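Local coordinates for Lmo2184 protein (Listeria monocytogenes serovar 1/2a, PDB 5JOQ), which probably binds heme as the substrate-binding lipoprotein of an iron-uptake ABC transporter, a member of the bacterial solute-binding protein 8 family, at residues P91-E101 against L113-T121; R259-F268 against A279-N290. All coordinates share one frame; numbering follows the deposited sequence. Where two conformers were deposited one is given.

Contact 1 of 2, residues P91-E101 against L113-T121; sequences PDMVLSTKTLE and LEADFLDFT
Strands 93-97 and 115-118 pair in parallel register, Val94 beside Ala115 through Thr97 beside Leu118, and their axes cross at -28°. They are the two strands of a beta-alpha-beta crossover made through helix 101-110. Strand 37-39 lies along the other edge of 93-97, giving a three-stranded parallel sheet. Five backbone hydrogen bonds zip the pair, from Val94 N to Glu114 O at one end to Lys98 N on Leu118 O at the other. The bond from Ser96 N to Asp116 O is almost straight, 178° at the hydrogen. Before the first bridge, a water joins Pro91 O to Glu114 N.

Phe117 is the main side chain of the contact. Glu101, at the start of the crossover helix, lays its chain over one face of the ring. Its CG stands 3.9 Å from the Phe117 ring centroid, a CH-pi contact. CG is anti to the backbone N and the chain runs on extended, which carries it over the ring. The carboxylate plane is within 11° of the ring plane. Ser96 CB packs 3.6 Å from Phe117 CD1. Glu101 OE1 takes a salt bridge from Lys98, and OE2 takes one from Lys105.

On the other face of the sheet, Leu95 CD2 rests 3.8 Å from Asp116 CB. Helix 42-50 covers Leu95, and also Phe120 just past the strand end. Met93 is bent at chi2 and chi3, which brings its sulfur to Asp116 and its methyl to Glu114. Back on the Phe117 face, Thr97 O lies at the ring edge, 3.3 Å from Phe117 CD1.

Contact 2 of 2, residues R259-F268 against A279-N290; sequences RVYDLDENLF and ALKEMEKMLYDN
Met286 reaches from helix 276-288 to Tyr261, Leu263 and Phe268. The C-terminal helix runs back alongside strand 260-262 and the turn after it, in the opposite direction. This is a helix-on-sheet contact, with the strand paired in parallel to strand 223-227.

The tight part is apolar. Met286 CE lies 3.3 Å from Leu263 CD2, closer than usual for two carbons. The same methyl is 3.9 Å from Phe268 CZ, and Leu263 CD2 sits over the centre of one face of the Phe268 ring. Met283 CE and Ala279 CB both lie 3.8 Å from Phe268 CE1. Ile188 and Leu191 of helix 187-194 add to the packing around this ring. The turn that carries Phe268 includes an Asx turn, in which Asp264 OD1 accepts from Asn266 N.

Next along the helix, Met286 CG lies over one face of the Tyr261 ring in a CH-pi contact. Chi1 of -80° and an extended chi2 bring the sulfur 3.7 Å from Tyr261 CB. Met286 SD is 4.7 Å from the Tyr261 ring centroid, an oblique Met-aromatic contact.

The end at Arg259 and Asn290 is loose. Asn290 is exposed and poorly ordered, and only part of Arg259 is buried. Arg259 NH2 hydrogen-bonds to a citrate, probably from the crystallisation liquor. At the firm end, by contrast, Phe268 CZ comes within 3.5 Å of Ala279 O.

From the N terminus, the chain first lays down strand 37-39 and helix 42-50, then returns to the same sheet at 93-97. Contact 1 closes the short loop through helix 101-110. Helices 123-136 and 140-161 follow, and the long helix 140-161 leads to the six-stranded mixed sheet. Contact 2 opens only after most of that sheet is built. It closes a loop of ten residues and sets the C-terminal helix against strand 260-262. The two contacts are in series and neither crosses the other. They lie on opposite sides of the chain's centre, with their own centres 29 Å apart, and each ties together elements around a different sheet.

Contact 1 of 2, residues P91-E101 against L113-T121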
loop_
_atom_site.group_PDB
_atom_site.type_symbol
_atom_site.label_atom_id
_atom_site.label_comp_id
_atom_site.label_asym_id
_atom_site.label_seq_id
_atom_site.Cartn_x
_atom_site.Cartn_y
_atom_site.Cartn_z
ATOM N N PRO A 91 -18.662 2.587 27.046
ATOM C CA PRO A 91 -19.801 2.514 26.122
ATOM C C PRO A 91 -20.828 1.487 26.572
ATOM O O PRO A 91 -20.516 0.531 27.287
ATOM C CB PRO A 91 -19.151 2.101 24.795
ATOM C CG PRO A 91 -17.919 1.328 25.223
ATOM C CD PRO A 91 -17.439 1.978 26.494
ATOM N N ASP A 92 -22.070 1.701 26.134
ATOM C CA ASP A 92 -23.126 0.697 26.258
ATOM C C ASP A 92 -23.063 -0.335 25.130
ATOM O O ASP A 92 -23.478 -1.487 25.314
ATOM C CB ASP A 92 -24.492 1.387 26.253
ATOM C CG ASP A 92 -24.636 2.398 27.383
ATOM O OD1 ASP A 92 -24.468 1.988 28.540
ATOM O OD2 ASP A 92 -24.862 3.595 27.109
ATOM N N MET A 93 -22.542 0.050 23.972
ATOM C CA MET A 93 -22.469 -0.859 22.838
ATOM C C MET A 93 -21.293 -0.478 21.946
ATOM O O MET A 93 -21.066 0.705 21.680
ATOM C CB MET A 93 -23.778 -0.823 22.030
ATOM C CG MET A 93 -23.791 -1.768 20.804
ATOM S SD MET A 93 -23.647 -3.509 21.307
ATOM C CE MET A 93 -25.027 -3.686 22.468
ATOM N N VAL A 94 -20.553 -1.480 21.482
ATOM C CA VAL A 94 -19.495 -1.305 20.481
ATOM C C VAL A 94 -19.956 -2.041 19.223
ATOM O O VAL A 94 -20.373 -3.197 19.311
ATOM C CB VAL A 94 -18.150 -1.862 20.984
ATOM C CG1 VAL A 94 -17.054 -1.699 19.914
ATOM C CG2 VAL A 94 -17.723 -1.207 22.337
ATOM N N LEU A 95 -19.923 -1.375 18.065
ATOM C CA LEU A 95 -20.424 -1.939 16.812
ATOM C C LEU A 95 -19.262 -2.290 15.878
ATOM O O LEU A 95 -18.430 -1.430 15.550
ATOM C CB LEU A 95 -21.377 -0.973 16.106
ATOM C CG LEU A 95 -22.620 -0.517 16.878
ATOM C CD1 LEU A 95 -23.360 0.478 16.014
ATOM C CD2 LEU A 95 -23.559 -1.703 17.206
ATOM N N SER A 96 -19.229 -3.537 15.424
ATOM C CA SER A 96 -18.207 -4.000 14.474
ATOM C C SER A 96 -18.962 -4.823 13.432
ATOM O O SER A 96 -20.202 -4.751 13.343
ATOM C CB SER A 96 -17.105 -4.778 15.203
ATOM O OG SER A 96 -16.105 -5.260 14.301
ATOM N N THR A 97 -18.237 -5.643 12.657
ATOM C CA THR A 97 -18.877 -6.436 11.604
ATOM C C THR A 97 -18.630 -7.928 11.817
ATOM O O THR A 97 -17.634 -8.356 12.440
ATOM C CB THR A 97 -18.369 -6.053 10.201
ATOM O OG1 THR A 97 -16.967 -6.371 10.094
ATOM C CG2 THR A 97 -18.615 -4.549 9.872
ATOM N N LYS A 98 -19.528 -8.722 11.230
ATOM C CA LYS A 98 -19.404 -10.181 11.255
ATOM C C LYS A 98 -18.064 -10.630 10.707
ATOM O O LYS A 98 -17.454 -11.582 11.224
ATOM C CB LYS A 98 -20.521 -10.804 10.411
ATOM C CG LYS A 98 -21.086 -12.102 10.936
ATOM C CD LYS A 98 -22.037 -11.833 12.122
ATOM C CE LYS A 98 -22.185 -13.064 13.019
ATOM N NZ LYS A 98 -22.491 -12.698 14.443
ATOM N N THR A 99 -17.605 -9.987 9.622
ATOM C CA THR A 99 -16.366 -10.448 8.991
ATOM C C THR A 99 -15.165 -10.273 9.916
ATOM O O THR A 99 -14.182 -11.020 9.804
ATOM C CB THR A 99 -16.180 -9.718 7.646
ATOM O OG1 THR A 99 -17.230 -10.147 6.735
ATOM C CG2 THR A 99 -14.772 -10.014 7.032
ATOM N N LEU A 100 -15.233 -9.324 10.856
ATOM C CA LEU A 100 -14.194 -9.136 11.860
ATOM C C LEU A 100 -14.454 -9.864 13.180
ATOM O O LEU A 100 -13.630 -9.766 14.085
ATOM C CB LEU A 100 -14.010 -7.635 12.145
ATOM C CG LEU A 100 -12.936 -6.976 11.268
ATOM C CD1 LEU A 100 -11.501 -7.501 11.648
ATOM C CD2 LEU A 100 -13.226 -7.217 9.788
ATOM N N GLU A 101 -15.556 -10.607 13.310
ATOM C CA GLU A 101 -15.915 -11.171 14.611
ATOM C C GLU A 101 -14.851 -12.138 15.125
ATOM O O GLU A 101 -14.467 -12.091 16.301
ATOM C CB GLU A 101 -17.282 -11.858 14.512
ATOM C CG GLU A 101 -17.698 -12.466 15.828
ATOM C CD GLU A 101 -19.131 -13.007 15.785
ATOM O OE1 GLU A 101 -19.710 -13.110 14.685
ATOM O OE2 GLU A 101 -19.647 -13.348 16.852
ATOM N N LEU A 113 -16.552 -5.415 27.267
ATOM C CA LEU A 113 -17.264 -4.501 26.384
ATOM C C LEU A 113 -18.360 -5.253 25.636
ATOM O O LEU A 113 -18.081 -6.242 24.953
ATOM C CB LEU A 113 -16.308 -3.852 25.386
ATOM C CG LEU A 113 -15.148 -3.064 26.001
ATOM C CD1 LEU A 113 -14.129 -2.716 24.928
ATOM C CD2 LEU A 113 -15.664 -1.817 26.706
ATOM N N GLU A 114 -19.595 -4.780 25.764
ATOM C CA GLU A 114 -20.708 -5.320 24.993
ATOM C C GLU A 114 -20.547 -4.959 23.519
ATOM O O GLU A 114 -20.315 -3.797 23.183
ATOM C CB GLU A 114 -22.019 -4.747 25.535
ATOM C CG GLU A 114 -23.264 -5.233 24.817
ATOM C CD GLU A 114 -23.734 -6.595 25.307
ATOM O OE1 GLU A 114 -23.172 -7.102 26.313
ATOM O OE2 GLU A 114 -24.667 -7.154 24.680
ATOM N N ALA A 115 -20.677 -5.939 22.627
ATOM C CA ALA A 115 -20.367 -5.687 21.223
ATOM C C ALA A 115 -21.346 -6.428 20.327
ATOM O O ALA A 115 -21.805 -7.527 20.651
ATOM C CB ALA A 115 -18.932 -6.085 20.872
ATOM N N ASP A 116 -21.656 -5.804 19.196
ATOM C CA ASP A 116 -22.560 -6.341 18.194
ATOM C C ASP A 116 -21.802 -6.410 16.872
ATOM O O ASP A 116 -21.266 -5.394 16.411
ATOM C CB ASP A 116 -23.784 -5.428 18.070
ATOM C CG ASP A 116 -24.948 -6.070 17.322
ATOM O OD1 ASP A 116 -24.800 -7.188 16.780
ATOM O OD2 ASP A 116 -26.018 -5.428 17.270
ATOM N N PHE A 117 -21.747 -7.596 16.264
ATOM C CA PHE A 117 -21.039 -7.791 15.001
ATOM C C PHE A 117 -22.090 -7.864 13.894
ATOM O O PHE A 117 -22.795 -8.868 13.766
ATOM C CB PHE A 117 -20.155 -9.037 15.048
ATOM C CG PHE A 117 -19.021 -8.924 16.045
ATOM C CD1 PHE A 117 -17.849 -8.279 15.697
ATOM C CD2 PHE A 117 -19.176 -9.407 17.339
ATOM C CE1 PHE A 117 -16.817 -8.135 16.604
ATOM C CE2 PHE A 117 -18.141 -9.275 18.270
ATOM C CZ PHE A 117 -16.959 -8.637 17.887
ATOM N N LEU A 118 -22.215 -6.771 13.139
ATOM C CA LEU A 118 -23.259 -6.597 12.126
ATOM C C LEU A 118 -22.881 -7.326 10.840
ATOM O O LEU A 118 -21.742 -7.242 10.395
ATOM C CB LEU A 118 -23.429 -5.114 11.816
ATOM C CG LEU A 118 -23.557 -4.220 13.067
ATOM C CD1 LEU A 118 -23.666 -2.737 12.660
ATOM C CD2 LEU A 118 -24.747 -4.650 13.910
ATOM N N ASP A 119 -23.834 -8.040 10.238
ATOM C CA ASP A 119 -23.540 -8.832 9.039
ATOM C C ASP A 119 -23.658 -7.932 7.802
ATOM O O ASP A 119 -24.771 -7.600 7.363
ATOM C CB ASP A 119 -24.497 -10.017 8.941
ATOM C CG ASP A 119 -24.129 -10.955 7.792
ATOM O OD1 ASP A 119 -23.299 -10.562 6.950
ATOM O OD2 ASP A 119 -24.641 -12.084 7.739
ATOM N N PHE A 120 -22.515 -7.538 7.232
ATOM C CA PHE A 120 -22.473 -6.719 6.016
ATOM C C PHE A 120 -22.007 -7.520 4.784
ATOM O O PHE A 120 -21.386 -6.967 3.851
ATOM C CB PHE A 120 -21.587 -5.492 6.258
ATOM C CG PHE A 120 -22.243 -4.412 7.143
ATOM C CD1 PHE A 120 -23.482 -4.630 7.750
ATOM C CD2 PHE A 120 -21.613 -3.197 7.352
ATOM C CE1 PHE A 120 -24.105 -3.611 8.539
ATOM C CE2 PHE A 120 -22.202 -2.190 8.148
ATOM C CZ PHE A 120 -23.423 -2.383 8.738
ATOM N N THR A 121 -22.276 -8.830 4.763
ATOM C CA THR A 121 -21.832 -9.641 3.625
ATOM C C THR A 121 -22.779 -9.575 2.424
ATOM O O THR A 121 -22.431 -10.112 1.376
ATOM C CB THR A 121 -21.646 -11.107 4.038
ATOM O OG1 THR A 121 -22.879 -11.629 4.596
ATOM C CG2 THR A 121 -20.519 -11.212 5.118
HETATM O O HOH W 1 -20.236 -2.712 27.760
#

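Contact 2 of 2, residues R259-F268 against A279-N290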
loop_
_atom_site.group_PDB
_atom_site.type_symbol
_atom_site.label_atom_id
_atom_site.label_comp_id
_atom_site.label_asym_id
_atom_site.label_seq_id
_atom_site.Cartn_x
_atom_site.Cartn_y
_atom_site.Cartn_z
ATOM N N ARG A 259 -11.797 -7.536 -21.333
ATOM C CA ARG A 259 -12.958 -7.526 -20.451
ATOM C C ARG A 259 -12.540 -7.826 -19.007
ATOM O O ARG A 259 -13.194 -8.601 -18.300
ATOM C CB ARG A 259 -14.001 -8.537 -20.948
ATOM C CG ARG A 259 -14.399 -8.355 -22.452
ATOM C CD ARG A 259 -15.672 -9.155 -22.839
ATOM N NE ARG A 259 -16.887 -8.621 -22.211
ATOM C CZ ARG A 259 -18.114 -9.133 -22.356
ATOM N NH1 ARG A 259 -18.298 -10.200 -23.112
ATOM N NH2 ARG A 259 -19.158 -8.573 -21.740
ATOM N N VAL A 260 -11.443 -7.216 -18.558
ATOM C CA VAL A 260 -10.963 -7.350 -17.193
ATOM C C VAL A 260 -11.005 -5.963 -16.574
ATOM O O VAL A 260 -10.448 -5.014 -17.142
ATOM C CB VAL A 260 -9.533 -7.923 -17.143
ATOM C CG1 VAL A 260 -9.106 -8.146 -15.666
ATOM C CG2 VAL A 260 -9.428 -9.213 -17.979
ATOM N N TYR A 261 -11.679 -5.832 -15.423
ATOM C CA TYR A 261 -11.849 -4.536 -14.776
ATOM C C TYR A 261 -11.277 -4.588 -13.374
ATOM O O TYR A 261 -11.501 -5.554 -12.642
ATOM C CB TYR A 261 -13.348 -4.155 -14.686
ATOM C CG TYR A 261 -13.988 -4.084 -16.035
ATOM C CD1 TYR A 261 -14.573 -5.201 -16.604
ATOM C CD2 TYR A 261 -14.005 -2.887 -16.754
ATOM C CE1 TYR A 261 -15.169 -5.151 -17.880
ATOM C CE2 TYR A 261 -14.614 -2.817 -18.047
ATOM C CZ TYR A 261 -15.169 -3.965 -18.601
ATOM O OH TYR A 261 -15.755 -3.936 -19.859
ATOM N N ASP A 262 -10.631 -3.510 -12.968
ATOM C CA ASP A 262 -10.255 -3.317 -11.573
ATOM C C ASP A 262 -11.342 -2.511 -10.886
ATOM O O ASP A 262 -11.693 -1.414 -11.344
ATOM C CB ASP A 262 -8.916 -2.594 -11.484
ATOM C CG ASP A 262 -7.799 -3.476 -11.941
ATOM O OD1 ASP A 262 -7.663 -4.549 -11.316
ATOM O OD2 ASP A 262 -7.121 -3.133 -12.934
ATOM N N LEU A 263 -11.885 -3.048 -9.814
ATOM C CA LEU A 263 -12.974 -2.375 -9.123
ATOM C C LEU A 263 -12.397 -1.244 -8.287
ATOM O O LEU A 263 -11.478 -1.466 -7.489
ATOM C CB LEU A 263 -13.734 -3.358 -8.235
ATOM C CG LEU A 263 -14.450 -4.491 -8.976
ATOM C CD1 LEU A 263 -15.106 -5.413 -7.937
ATOM C CD2 LEU A 263 -15.543 -3.949 -9.944
ATOM N N ASP A 264 -12.928 -0.039 -8.460
ATOM C CA ASP A 264 -12.396 1.099 -7.709
ATOM C C ASP A 264 -12.429 0.778 -6.217
ATOM O O ASP A 264 -13.497 0.652 -5.636
ATOM C CB ASP A 264 -13.205 2.361 -7.973
ATOM C CG ASP A 264 -12.655 3.570 -7.233
ATOM O OD1 ASP A 264 -11.682 3.435 -6.438
ATOM O OD2 ASP A 264 -13.216 4.665 -7.442
ATOM N N GLU A 265 -11.269 0.627 -5.617
ATOM C CA GLU A 265 -11.155 0.216 -4.232
ATOM C C GLU A 265 -11.889 1.179 -3.316
ATOM O O GLU A 265 -12.403 0.814 -2.276
ATOM C CB GLU A 265 -9.672 0.070 -3.877
ATOM C CG GLU A 265 -9.376 -0.132 -2.423
ATOM C CD GLU A 265 -9.250 1.166 -1.694
ATOM O OE1 GLU A 265 -8.856 2.161 -2.318
ATOM O OE2 GLU A 265 -9.548 1.177 -0.500
ATOM N N ASN A 266 -11.867 2.454 -3.657
ATOM C CA ASN A 266 -12.499 3.481 -2.845
ATOM C C ASN A 266 -14.010 3.306 -2.773
ATOM O O ASN A 266 -14.640 3.734 -1.801
ATOM C CB ASN A 266 -12.142 4.858 -3.409
ATOM C CG ASN A 266 -11.220 5.625 -2.506
ATOM O OD1 ASN A 266 -11.669 6.337 -1.611
ATOM N ND2 ASN A 266 -9.921 5.478 -2.722
ATOM N N LEU A 267 -14.609 2.684 -3.785
ATOM C CA LEU A 267 -16.048 2.512 -3.863
ATOM C C LEU A 267 -16.517 1.085 -3.584
ATOM O O LEU A 267 -17.595 0.906 -3.019
ATOM C CB LEU A 267 -16.540 2.933 -5.262
ATOM C CG LEU A 267 -18.012 2.749 -5.649
ATOM C CD1 LEU A 267 -18.921 3.602 -4.772
ATOM C CD2 LEU A 267 -18.184 3.165 -7.109
ATOM N N PHE A 268 -15.731 0.072 -3.946
ATOM C CA PHE A 268 -16.059 -1.346 -3.757
ATOM C C PHE A 268 -15.244 -1.905 -2.576
ATOM O O PHE A 268 -14.136 -2.421 -2.760
ATOM C CB PHE A 268 -15.737 -2.136 -5.038
ATOM C CG PHE A 268 -16.619 -1.777 -6.213
ATOM C CD1 PHE A 268 -17.812 -2.451 -6.422
ATOM C CD2 PHE A 268 -16.229 -0.800 -7.110
ATOM C CE1 PHE A 268 -18.638 -2.135 -7.503
ATOM C CE2 PHE A 268 -17.046 -0.466 -8.216
ATOM C CZ PHE A 268 -18.256 -1.132 -8.391
ATOM N N ALA A 279 -22.151 1.816 -6.035
ATOM C CA ALA A 279 -21.399 0.635 -6.456
ATOM C C ALA A 279 -22.214 -0.219 -7.413
ATOM O O ALA A 279 -21.698 -0.694 -8.436
ATOM C CB ALA A 279 -20.992 -0.187 -5.235
ATOM N N LEU A 280 -23.495 -0.426 -7.103
ATOM C CA LEU A 280 -24.337 -1.235 -7.979
ATOM C C LEU A 280 -24.498 -0.586 -9.353
ATOM O O LEU A 280 -24.554 -1.281 -10.376
ATOM C CB LEU A 280 -25.700 -1.459 -7.319
ATOM C CG LEU A 280 -26.583 -2.529 -7.932
ATOM C CD1 LEU A 280 -25.868 -3.873 -7.948
ATOM C CD2 LEU A 280 -27.928 -2.611 -7.161
ATOM N N LYS A 281 -24.586 0.743 -9.407
ATOM C CA LYS A 281 -24.725 1.422 -10.695
ATOM C C LYS A 281 -23.443 1.318 -11.516
ATOM O O LYS A 281 -23.486 1.219 -12.754
ATOM C CB LYS A 281 -25.067 2.888 -10.472
ATOM C CG LYS A 281 -26.454 3.144 -9.911
ATOM C CD LYS A 281 -26.695 4.642 -9.584
ATOM C CE LYS A 281 -27.861 4.805 -8.577
ATOM N NZ LYS A 281 -27.718 5.976 -7.640
ATOM N N GLU A 282 -22.291 1.433 -10.852
ATOM C CA GLU A 282 -21.022 1.240 -11.547
ATOM C C GLU A 282 -20.888 -0.212 -12.020
ATOM O O GLU A 282 -20.400 -0.472 -13.131
ATOM C CB GLU A 282 -19.878 1.662 -10.617
ATOM C CG GLU A 282 -18.574 1.935 -11.285
ATOM C CD GLU A 282 -18.717 2.965 -12.397
ATOM O OE1 GLU A 282 -19.433 3.998 -12.225
ATOM O OE2 GLU A 282 -18.150 2.687 -13.466
ATOM N N MET A 283 -21.386 -1.168 -11.223
ATOM C CA MET A 283 -21.354 -2.569 -11.636
ATOM C C MET A 283 -22.167 -2.778 -12.898
ATOM O O MET A 283 -21.735 -3.482 -13.819
ATOM C CB MET A 283 -21.873 -3.467 -10.503
ATOM C CG MET A 283 -21.792 -4.954 -10.827
ATOM S SD MET A 283 -20.119 -5.580 -10.988
ATOM C CE MET A 283 -19.460 -5.383 -9.306
ATOM N N GLU A 284 -23.340 -2.151 -12.972
ATOM C CA GLU A 284 -24.184 -2.292 -14.152
ATOM C C GLU A 284 -23.474 -1.761 -15.393
ATOM O O GLU A 284 -23.581 -2.351 -16.473
ATOM C CB GLU A 284 -25.525 -1.583 -13.919
ATOM C CG GLU A 284 -26.495 -1.781 -15.040
ATOM C CD GLU A 284 -27.753 -0.913 -14.921
ATOM O OE1 GLU A 284 -28.013 -0.313 -13.839
ATOM O OE2 GLU A 284 -28.471 -0.838 -15.944
ATOM N N LYS A 285 -22.703 -0.671 -15.254
ATOM C CA LYS A 285 -21.964 -0.130 -16.396
ATOM C C LYS A 285 -20.911 -1.107 -16.894
ATOM O O LYS A 285 -20.764 -1.309 -18.109
ATOM C CB LYS A 285 -21.297 1.193 -16.024
ATOM C CG LYS A 285 -22.262 2.356 -15.867
ATOM C CD LYS A 285 -21.534 3.652 -15.535
ATOM C CE LYS A 285 -22.520 4.693 -15.014
ATOM N NZ LYS A 285 -21.840 5.732 -14.188
ATOM N N MET A 286 -20.179 -1.726 -15.969
ATOM C CA MET A 286 -19.128 -2.668 -16.353
ATOM C C MET A 286 -19.691 -3.927 -16.992
ATOM O O MET A 286 -19.093 -4.470 -17.924
ATOM C CB MET A 286 -18.310 -3.043 -15.121
ATOM C CG MET A 286 -17.283 -1.989 -14.744
ATOM S SD MET A 286 -16.364 -2.452 -13.263
ATOM C CE MET A 286 -17.597 -2.311 -12.009
ATOM N N LEU A 287 -20.812 -4.441 -16.471
ATOM C CA LEU A 287 -21.330 -5.716 -16.960
ATOM C C LEU A 287 -21.962 -5.589 -18.336
ATOM O O LEU A 287 -21.968 -6.558 -19.096
ATOM C CB LEU A 287 -22.356 -6.289 -15.975
ATOM C CG LEU A 287 -21.800 -6.691 -14.607
ATOM C CD1 LEU A 287 -22.887 -7.495 -13.817
ATOM C CD2 LEU A 287 -20.504 -7.467 -14.789
ATOM N N TYR A 288 -22.524 -4.426 -18.670
ATOM C CA TYR A 288 -23.269 -4.277 -19.924
ATOM C C TYR A 288 -22.748 -3.200 -20.865
ATOM O O TYR A 288 -23.020 -3.289 -22.065
ATOM C CB TYR A 288 -24.757 -3.996 -19.646
ATOM C CG TYR A 288 -25.340 -5.048 -18.735
ATOM C CD1 TYR A 288 -25.738 -6.286 -19.236
ATOM C CD2 TYR A 288 -25.454 -4.816 -17.368
ATOM C CE1 TYR A 288 -26.233 -7.281 -18.401
ATOM C CE2 TYR A 288 -25.929 -5.806 -16.511
ATOM C CZ TYR A 288 -26.330 -7.033 -17.036
ATOM O OH TYR A 288 -26.789 -8.028 -16.182
ATOM N N ASP A 289 -22.062 -2.175 -20.362
ATOM C CA ASP A 289 -21.599 -1.085 -21.225
ATOM C C ASP A 289 -20.387 -1.485 -22.054
ATOM O O ASP A 289 -20.248 -1.029 -23.197
ATOM C CB ASP A 289 -21.255 0.166 -20.404
ATOM C CG ASP A 289 -22.488 0.939 -19.942
ATOM O OD1 ASP A 289 -23.605 0.364 -19.968
ATOM O OD2 ASP A 289 -22.337 2.119 -19.541
ATOM N N ASN A 290 -19.503 -2.314 -21.499
ATOM C CA ASN A 290 -18.323 -2.758 -22.232
ATOM C C ASN A 290 -17.400 -1.580 -22.554
ATOM O O ASN A 290 -16.863 -1.482 -23.658
ATOM C CB ASN A 290 -18.732 -3.479 -23.525
ATOM C CG ASN A 290 -19.702 -4.620 -23.275
ATOM O OD1 ASN A 290 -19.741 -5.185 -22.179
ATOM N ND2 ASN A 290 -20.490 -4.964 -24.292
#